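Local atomic coordinates of putative trimethylamine methyltransferase (Rhizobium meliloti, PDB entry 4YYC), a protein that is probably a methyltransferase of the trimethylamine methyltransferase (MttB) family. Residues A[168-179]-A[200-209]; A[188-198]-A[512-522]. All coordinates share one frame; numbering follows the deposited sequence.

Contact 1 of 2, residues A[168-179]-A[200-209]; sequences AYMAPSMHSSGG and HIRYSDKPFM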
# COMPACT_ATOMS: atom_id res chain seq x y z
N ALA A 168 -14.31 -4.71 18.06
CA ALA A 168 -13.77 -3.36 17.95
C ALA A 168 -13.24 -2.83 19.29
O ALA A 168 -12.21 -2.14 19.32
CB ALA A 168 -14.83 -2.40 17.43
N TYR A 169 -13.92 -3.17 20.39
CA TYR A 169 -13.46 -2.82 21.74
C TYR A 169 -12.10 -3.47 22.02
O TYR A 169 -11.21 -2.84 22.58
CB TYR A 169 -14.51 -3.24 22.77
CG TYR A 169 -14.04 -3.14 24.18
CD1 TYR A 169 -13.91 -1.91 24.79
CD2 TYR A 169 -13.66 -4.28 24.89
CE1 TYR A 169 -13.50 -1.80 26.10
CE2 TYR A 169 -13.23 -4.19 26.21
CZ TYR A 169 -13.15 -2.95 26.80
OH TYR A 169 -12.72 -2.83 28.09
N MSE A 170 -11.94 -4.73 21.61
CA MSE A 170 -10.72 -5.47 21.88
C MSE A 170 -9.59 -5.15 20.92
O MSE A 170 -8.43 -5.21 21.33
CB MSE A 170 -10.99 -6.95 21.86
CG MSE A 170 -11.85 -7.34 23.04
SE MSE A 170 -12.23 -9.28 23.11
CE MSE A 170 -13.57 -9.46 21.73
N ALA A 171 -9.87 -4.84 19.66
CA ALA A 171 -8.83 -4.59 18.64
C ALA A 171 -7.97 -3.40 19.11
O ALA A 171 -8.49 -2.29 19.28
CB ALA A 171 -9.46 -4.26 17.33
N PRO A 172 -6.65 -3.59 19.26
CA PRO A 172 -5.89 -2.52 19.93
C PRO A 172 -5.79 -1.21 19.14
O PRO A 172 -5.70 -0.14 19.74
CB PRO A 172 -4.49 -3.10 20.11
CG PRO A 172 -4.63 -4.54 19.94
CD PRO A 172 -5.92 -4.86 19.24
N SER A 173 -5.83 -1.27 17.81
CA SER A 173 -5.75 -0.05 17.01
C SER A 173 -7.07 0.37 16.42
O SER A 173 -7.12 1.24 15.56
CB SER A 173 -4.63 -0.12 15.94
OG SER A 173 -3.35 -0.05 16.52
N MSE A 174 -8.18 -0.19 16.91
CA MSE A 174 -9.53 0.31 16.53
C MSE A 174 -9.85 1.37 17.53
O MSE A 174 -10.09 1.08 18.70
CB MSE A 174 -10.53 -0.84 16.50
CG MSE A 174 -11.87 -0.46 15.92
SE MSE A 174 -11.66 0.21 14.08
CE MSE A 174 -11.52 -1.46 13.29
N HIS A 175 -9.86 2.64 17.14
CA HIS A 175 -9.99 3.71 18.12
C HIS A 175 -11.43 4.07 18.41
O HIS A 175 -11.70 4.62 19.47
CB HIS A 175 -9.24 4.93 17.66
CG HIS A 175 -7.84 4.60 17.21
ND1 HIS A 175 -7.45 4.69 15.90
CD2 HIS A 175 -6.76 4.15 17.89
CE1 HIS A 175 -6.18 4.31 15.79
NE2 HIS A 175 -5.75 3.97 16.99
N SER A 176 -12.32 3.83 17.47
CA SER A 176 -13.76 4.09 17.63
C SER A 176 -14.52 2.80 17.58
O SER A 176 -14.17 1.90 16.82
CB SER A 176 -14.23 4.97 16.49
OG SER A 176 -15.64 5.11 16.43
N SER A 177 -15.63 2.77 18.30
CA SER A 177 -16.60 1.67 18.27
C SER A 177 -17.37 1.62 16.96
O SER A 177 -17.88 0.58 16.57
CB SER A 177 -17.58 1.81 19.42
OG SER A 177 -18.26 0.61 19.70
N GLY A 178 -17.46 2.74 16.28
CA GLY A 178 -18.21 2.82 15.02
C GLY A 178 -19.70 3.15 15.20
O GLY A 178 -20.11 3.72 16.20
N GLY A 179 -20.45 2.81 14.16
CA GLY A 179 -21.84 3.11 14.05
C GLY A 179 -22.60 1.88 13.64
O GLY A 179 -22.74 0.94 14.42
N HIS A 200 -23.16 0.06 21.58
CA HIS A 200 -21.92 0.82 21.67
C HIS A 200 -21.61 1.29 23.09
O HIS A 200 -20.46 1.51 23.42
CB HIS A 200 -21.94 2.02 20.72
CG HIS A 200 -21.86 1.62 19.26
ND1 HIS A 200 -20.73 1.07 18.71
CD2 HIS A 200 -22.77 1.70 18.26
CE1 HIS A 200 -20.94 0.83 17.43
NE2 HIS A 200 -22.17 1.21 17.13
N ILE A 201 -22.64 1.44 23.92
CA ILE A 201 -22.44 1.88 25.30
C ILE A 201 -22.17 0.71 26.22
O ILE A 201 -21.29 0.81 27.08
CB ILE A 201 -23.64 2.73 25.78
CG1 ILE A 201 -23.83 3.93 24.88
CG2 ILE A 201 -23.44 3.13 27.24
CD1 ILE A 201 -25.15 4.65 25.01
N ARG A 202 -22.95 -0.36 26.04
CA ARG A 202 -22.89 -1.52 26.95
C ARG A 202 -21.63 -2.36 26.71
O ARG A 202 -21.02 -2.85 27.66
CB ARG A 202 -24.17 -2.36 26.78
CG ARG A 202 -24.31 -3.63 27.64
CD ARG A 202 -24.24 -3.38 29.15
NE ARG A 202 -22.86 -3.16 29.50
CZ ARG A 202 -22.33 -3.15 30.70
NH1 ARG A 202 -23.03 -3.46 31.80
NH2 ARG A 202 -21.02 -2.89 30.74
N TYR A 203 -21.23 -2.52 25.44
CA TYR A 203 -20.18 -3.46 25.08
C TYR A 203 -18.87 -2.80 24.74
O TYR A 203 -17.86 -3.49 24.48
CB TYR A 203 -20.64 -4.37 23.96
CG TYR A 203 -21.84 -5.20 24.36
CD1 TYR A 203 -21.69 -6.27 25.23
CD2 TYR A 203 -23.12 -4.89 23.93
CE1 TYR A 203 -22.80 -7.03 25.61
CE2 TYR A 203 -24.24 -5.61 24.31
CZ TYR A 203 -24.07 -6.69 25.14
OH TYR A 203 -25.18 -7.41 25.53
N SER A 204 -18.83 -1.47 24.79
CA SER A 204 -17.58 -0.75 24.50
C SER A 204 -17.54 0.52 25.35
O SER A 204 -18.59 0.94 25.87
CB SER A 204 -17.55 -0.34 23.04
OG SER A 204 -16.25 0.15 22.71
N ASP A 205 -16.37 1.11 25.46
CA ASP A 205 -16.22 2.44 26.03
C ASP A 205 -15.45 3.38 25.10
O ASP A 205 -14.99 4.42 25.54
CB ASP A 205 -15.59 2.39 27.43
CG ASP A 205 -14.19 1.81 27.43
OD1 ASP A 205 -13.68 1.45 26.37
OD2 ASP A 205 -13.60 1.75 28.55
N LYS A 206 -15.35 2.98 23.83
CA LYS A 206 -14.71 3.78 22.80
C LYS A 206 -15.73 4.72 22.18
O LYS A 206 -16.91 4.48 22.24
CB LYS A 206 -14.06 2.88 21.75
CG LYS A 206 -12.86 2.11 22.26
CD LYS A 206 -12.23 1.13 21.27
CE LYS A 206 -11.08 0.38 21.91
NZ LYS A 206 -10.44 -0.52 20.92
N PRO A 207 -15.28 5.81 21.55
CA PRO A 207 -16.24 6.78 21.00
C PRO A 207 -17.07 6.16 19.86
O PRO A 207 -16.56 5.39 19.09
CB PRO A 207 -15.39 7.90 20.47
CG PRO A 207 -14.02 7.54 20.69
CD PRO A 207 -13.89 6.26 21.43
N PHE A 208 -18.34 6.52 19.81
CA PHE A 208 -19.29 5.87 18.90
C PHE A 208 -20.02 6.88 18.04
O PHE A 208 -19.95 8.11 18.28
CB PHE A 208 -20.22 4.96 19.69
CG PHE A 208 -21.14 5.69 20.64
CD1 PHE A 208 -22.33 6.23 20.18
CD2 PHE A 208 -20.82 5.85 21.99
CE1 PHE A 208 -23.20 6.89 21.05
CE2 PHE A 208 -21.67 6.53 22.85
CZ PHE A 208 -22.87 7.05 22.38
N MSE A 209 -20.74 6.36 17.07
CA MSE A 209 -21.46 7.15 16.07
C MSE A 209 -22.94 7.04 16.30
O MSE A 209 -23.44 6.06 16.86
CB MSE A 209 -21.12 6.64 14.66
CG MSE A 209 -19.65 6.78 14.31
SE MSE A 209 -19.27 5.96 12.58
CE MSE A 209 -19.95 7.39 11.46
O HOH W 1 -11.91 -0.31 28.87
O HOH W 2 -16.19 -1.02 20.24

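Contact 2 of 2, residues A[188-198]-A[512-522]; sequences AVNKRHLDMVY and FIAKRKDSMPD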
# COMPACT_ATOMS: atom_id res chain seq x y z
N ALA A 188 -37.11 -4.60 14.67
CA ALA A 188 -37.88 -3.76 13.74
C ALA A 188 -37.14 -2.54 13.30
O ALA A 188 -36.42 -1.92 14.08
CB ALA A 188 -39.20 -3.37 14.36
N VAL A 189 -37.39 -2.12 12.07
CA VAL A 189 -36.68 -1.01 11.47
C VAL A 189 -36.81 0.30 12.26
O VAL A 189 -35.87 1.06 12.32
CB VAL A 189 -37.11 -0.79 9.98
CG1 VAL A 189 -36.57 0.51 9.40
CG2 VAL A 189 -36.66 -1.97 9.12
N ASN A 190 -37.98 0.54 12.84
CA ASN A 190 -38.22 1.75 13.60
C ASN A 190 -37.68 1.70 15.01
O ASN A 190 -37.75 2.69 15.70
CB ASN A 190 -39.71 2.13 13.58
CG ASN A 190 -40.59 1.10 14.27
OD1 ASN A 190 -40.21 -0.04 14.47
ND2 ASN A 190 -41.84 1.48 14.57
N LYS A 191 -37.14 0.56 15.46
CA LYS A 191 -36.63 0.45 16.83
C LYS A 191 -35.16 0.12 16.96
O LYS A 191 -34.57 0.35 18.01
CB LYS A 191 -37.42 -0.62 17.58
CG LYS A 191 -38.86 -0.20 17.87
CD LYS A 191 -39.68 -1.35 18.35
CE LYS A 191 -41.13 -0.95 18.36
NZ LYS A 191 -41.96 -1.94 19.08
N ARG A 192 -34.60 -0.46 15.91
CA ARG A 192 -33.26 -1.03 15.99
C ARG A 192 -32.18 -0.03 16.35
O ARG A 192 -31.19 -0.37 16.96
CB ARG A 192 -32.90 -1.83 14.73
CG ARG A 192 -32.82 -1.00 13.46
CD ARG A 192 -32.53 -1.76 12.19
NE ARG A 192 -33.51 -2.78 11.91
CZ ARG A 192 -33.67 -3.36 10.71
NH1 ARG A 192 -32.90 -2.99 9.68
NH2 ARG A 192 -34.58 -4.31 10.55
N HIS A 193 -32.35 1.24 15.95
CA HIS A 193 -31.39 2.27 16.31
C HIS A 193 -31.12 2.37 17.81
O HIS A 193 -30.00 2.67 18.26
CB HIS A 193 -31.82 3.65 15.81
CG HIS A 193 -33.05 4.20 16.48
ND1 HIS A 193 -34.32 3.73 16.26
CD2 HIS A 193 -33.19 5.21 17.38
CE1 HIS A 193 -35.19 4.43 16.95
NE2 HIS A 193 -34.53 5.34 17.63
N LEU A 194 -32.15 2.09 18.60
CA LEU A 194 -32.03 2.19 20.05
C LEU A 194 -31.07 1.12 20.57
O LEU A 194 -30.19 1.39 21.39
CB LEU A 194 -33.40 1.99 20.70
CG LEU A 194 -34.41 3.08 20.33
CD1 LEU A 194 -35.81 2.60 20.60
CD2 LEU A 194 -34.10 4.40 21.03
N ASP A 195 -31.26 -0.09 20.08
CA ASP A 195 -30.36 -1.22 20.43
C ASP A 195 -28.95 -1.07 19.91
O ASP A 195 -27.99 -1.52 20.56
CB ASP A 195 -30.99 -2.53 19.96
CG ASP A 195 -32.28 -2.81 20.66
OD1 ASP A 195 -32.27 -3.14 21.89
OD2 ASP A 195 -33.34 -2.63 20.05
N MSE A 196 -28.83 -0.45 18.73
CA MSE A 196 -27.52 -0.24 18.09
C MSE A 196 -26.77 0.74 18.97
O MSE A 196 -25.63 0.47 19.36
CB MSE A 196 -27.74 0.23 16.67
CG MSE A 196 -28.26 -0.90 15.79
SE MSE A 196 -29.19 -0.18 14.18
CE MSE A 196 -27.59 0.16 13.23
N VAL A 197 -27.35 1.91 19.29
CA VAL A 197 -26.63 2.85 20.15
C VAL A 197 -26.32 2.22 21.53
O VAL A 197 -25.21 2.32 22.06
CB VAL A 197 -27.40 4.19 20.31
CG1 VAL A 197 -26.76 5.07 21.39
CG2 VAL A 197 -27.49 4.90 18.96
N TYR A 198 -27.31 1.55 22.11
CA TYR A 198 -27.11 0.90 23.40
C TYR A 198 -25.92 -0.05 23.36
O TYR A 198 -25.13 -0.12 24.31
CB TYR A 198 -28.35 0.14 23.83
CG TYR A 198 -28.16 -0.56 25.18
CD1 TYR A 198 -28.24 0.16 26.38
CD2 TYR A 198 -27.88 -1.89 25.25
CE1 TYR A 198 -28.10 -0.47 27.62
CE2 TYR A 198 -27.70 -2.54 26.47
CZ TYR A 198 -27.80 -1.83 27.66
OH TYR A 198 -27.61 -2.51 28.84
N PHE A 512 -35.40 4.44 29.08
CA PHE A 512 -35.62 5.29 27.90
C PHE A 512 -35.98 4.46 26.68
O PHE A 512 -36.93 4.77 25.95
CB PHE A 512 -34.41 6.14 27.61
CG PHE A 512 -34.51 6.93 26.32
CD1 PHE A 512 -35.17 8.17 26.29
CD2 PHE A 512 -33.99 6.43 25.13
CE1 PHE A 512 -35.31 8.88 25.10
CE2 PHE A 512 -34.12 7.15 23.94
CZ PHE A 512 -34.77 8.37 23.93
N ILE A 513 -35.18 3.43 26.46
CA ILE A 513 -35.39 2.56 25.31
C ILE A 513 -36.77 1.92 25.39
O ILE A 513 -37.47 1.90 24.39
CB ILE A 513 -34.26 1.52 25.20
CG1 ILE A 513 -32.96 2.25 24.86
CG2 ILE A 513 -34.60 0.46 24.15
CD1 ILE A 513 -31.76 1.35 25.00
N ALA A 514 -37.10 1.35 26.55
CA ALA A 514 -38.39 0.67 26.70
C ALA A 514 -39.55 1.62 26.45
O ALA A 514 -40.54 1.24 25.82
CB ALA A 514 -38.50 0.02 28.08
N LYS A 515 -39.45 2.83 26.97
CA LYS A 515 -40.49 3.82 26.77
C LYS A 515 -40.64 4.15 25.29
O LYS A 515 -41.75 4.17 24.77
CB LYS A 515 -40.16 5.04 27.62
CG LYS A 515 -41.06 6.25 27.42
CD LYS A 515 -40.73 7.30 28.47
N ARG A 516 -39.53 4.36 24.60
CA ARG A 516 -39.59 4.65 23.18
C ARG A 516 -40.16 3.49 22.40
O ARG A 516 -41.00 3.69 21.55
CB ARG A 516 -38.19 5.03 22.64
CG ARG A 516 -37.69 6.36 23.16
CD ARG A 516 -38.48 7.59 22.65
NE ARG A 516 -38.27 7.69 21.25
CZ ARG A 516 -39.16 7.52 20.28
NH1 ARG A 516 -40.47 7.43 20.50
NH2 ARG A 516 -38.72 7.55 19.04
N LYS A 517 -39.75 2.25 22.70
CA LYS A 517 -40.29 1.09 21.98
C LYS A 517 -41.80 0.93 22.20
O LYS A 517 -42.53 0.55 21.28
CB LYS A 517 -39.54 -0.20 22.38
CG LYS A 517 -38.12 -0.22 21.85
CD LYS A 517 -37.51 -1.61 22.00
CE LYS A 517 -36.14 -1.65 21.45
NZ LYS A 517 -35.55 -3.01 21.47
N ASP A 518 -42.23 1.16 23.42
CA ASP A 518 -43.66 1.01 23.74
C ASP A 518 -44.52 2.08 23.07
O ASP A 518 -45.73 1.89 22.94
CB ASP A 518 -43.94 1.04 25.25
CG ASP A 518 -45.27 0.38 25.62
OD1 ASP A 518 -45.45 -0.82 25.28
OD2 ASP A 518 -46.17 1.03 26.21
N SER A 519 -43.91 3.20 22.69
CA SER A 519 -44.66 4.30 22.06
C SER A 519 -44.95 4.09 20.57
O SER A 519 -45.65 4.91 20.00
CB SER A 519 -43.90 5.61 22.25
OG SER A 519 -42.80 5.69 21.37
N MSE A 520 -44.45 3.02 19.97
CA MSE A 520 -44.55 2.77 18.53
C MSE A 520 -44.88 1.33 18.28
O MSE A 520 -44.31 0.47 18.94
CB MSE A 520 -43.17 2.92 17.91
CG MSE A 520 -42.60 4.30 18.17
SE MSE A 520 -41.08 4.50 16.98
CE MSE A 520 -39.66 4.06 18.28
N PRO A 521 -45.74 1.02 17.30
CA PRO A 521 -45.82 -0.39 16.84
C PRO A 521 -44.64 -0.64 15.88
O PRO A 521 -44.14 0.31 15.30
CB PRO A 521 -47.15 -0.45 16.09
CG PRO A 521 -47.38 0.94 15.60
CD PRO A 521 -46.61 1.89 16.48
N ASP A 522 -44.18 -1.89 15.74
CA ASP A 522 -42.98 -2.22 14.91
C ASP A 522 -43.11 -1.78 13.43
O ASP A 522 -44.23 -1.68 12.91
CB ASP A 522 -42.68 -3.73 14.96
CG ASP A 522 -42.15 -4.19 16.32
OD1 ASP A 522 -42.37 -3.49 17.32
OD2 ASP A 522 -41.54 -5.27 16.41
O HOH W 3 -38.42 -5.68 17.02
O HOH W 4 -42.19 -2.61 21.75

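Contact 1 of 2, residues A[168-179]-A[200-209]
Lys206 lays its side chain along Ala168, Tyr169 and Met174, at the end of helix 158-170. CG lies beside the backbone N (chi1 -68°) and the chain is extended beyond it, carrying NZ in among backbone carbonyls. Lys206 NZ donates to Met174 O at 2.8 Å and to Ala168 O at 2.9 Å, each in the carbonyl plane. It also donates to Tyr169 O from above that plane, and bonds to Ser40 OG. With an alanine here, these carbonyls would probably lose their common donor, and the type I beta turn from Ala171 to Met174 would be held less firmly. The Tyr169 ring points an edge at Asp205. Tyr169 CE1 stands 3.3 Å from Asp205 OD1, with ring and carboxylate planes 61° apart. One water joins Tyr169 OH to Asp205 OD2, and Arg126 forms a salt bridge with OD1. Ser177 OG and His200 ND1 share a hydrogen bond of 2.7 Å at the ring edge. His200 NE2 donates in the ring plane to a lone pair of Gly179 O at 2.8 Å, and Gly178 O lies over one face. Pro207 O takes Ser176 OG and Ser177 N from opposite faces of its plane. Ser176 OG also accepts from Gly178 N, an ST turn. Val165 of helix 158-170 touches Ser177 and His200, Trp119 of strand 116-119 packs on Ser176, Pro207 and Met209, and helix 404-420 lies against Met174.

Contact 2 of 2, residues A[188-198]-A[512-522]
An antiparallel helix pair makes this contact, with the last modelled residues, 519-522, running on beside Ala188 to Lys191. The axes of 192-198 and 512-518 approach to 10.3 Å at 168°. Leu194 is a knob in the hole formed by Phe512, Ile513, Arg516 and Lys517. Leu194 CD1 rests 3.9 Å from Lys517 CG, and the two side chains lie alongside and point opposite ways. The other branch, Leu194 CD2, meets Phe512 CE2 at 4.0 Å, the leucine lying roughly perpendicular to the phenylalanine side chain. Ile513 reaches one turn further along, its CD1 lying 3.8 Å from Tyr198 CB. Polar groups edge this apolar strip. Lys517 NZ forms a salt bridge at 2.7 Å with Asp195 OD2, which accepts on its syn lone pair. Asn190 ND2 donates to Pro521 O at 2.7 Å, nearly in its own amide plane. The selenomethionine methyl, Met520 CE, sits 3.5 Å from Asn190 O. Lys191, its chain extended beyond CG, spans the gap to the 517-522 backbone. Its NZ makes weak bonds to Lys517 O and Met520 O, and a water bonded to it also bonds weakly to Lys517 O. Arg516 and His193 both turn to Asp220. The chemistry thus divides: leucine and isoleucine fill the middle, while the Asp195-Lys517 bridge and the Asn190 to Pro521 bond probably help to hold the edge; the modelled Lys191-Asp522 pair is too short to be trusted.

Overall arrangement
Helix 192-202 connects the two contacts. Its first turns pair with the C-terminal helix in contact 2, and its last turn supplies His200 to contact 1. The centres are about 21 Å apart. The contacts also touch directly, with Phe208 CE1 packed 4.0 Å from Val197 CG1. Contact 1 is buried, its centre about 12 Å from the centre of the chain, whereas that of contact 2 lies about 25 Å from it and the contact is only partly buried. Contact 1 leads into strand 208-209, which pairs in parallel with strand 240-245 of the main sheet. The side chain of Met209 in contact 1 is about 8 Å from a bound ligand of unknown identity.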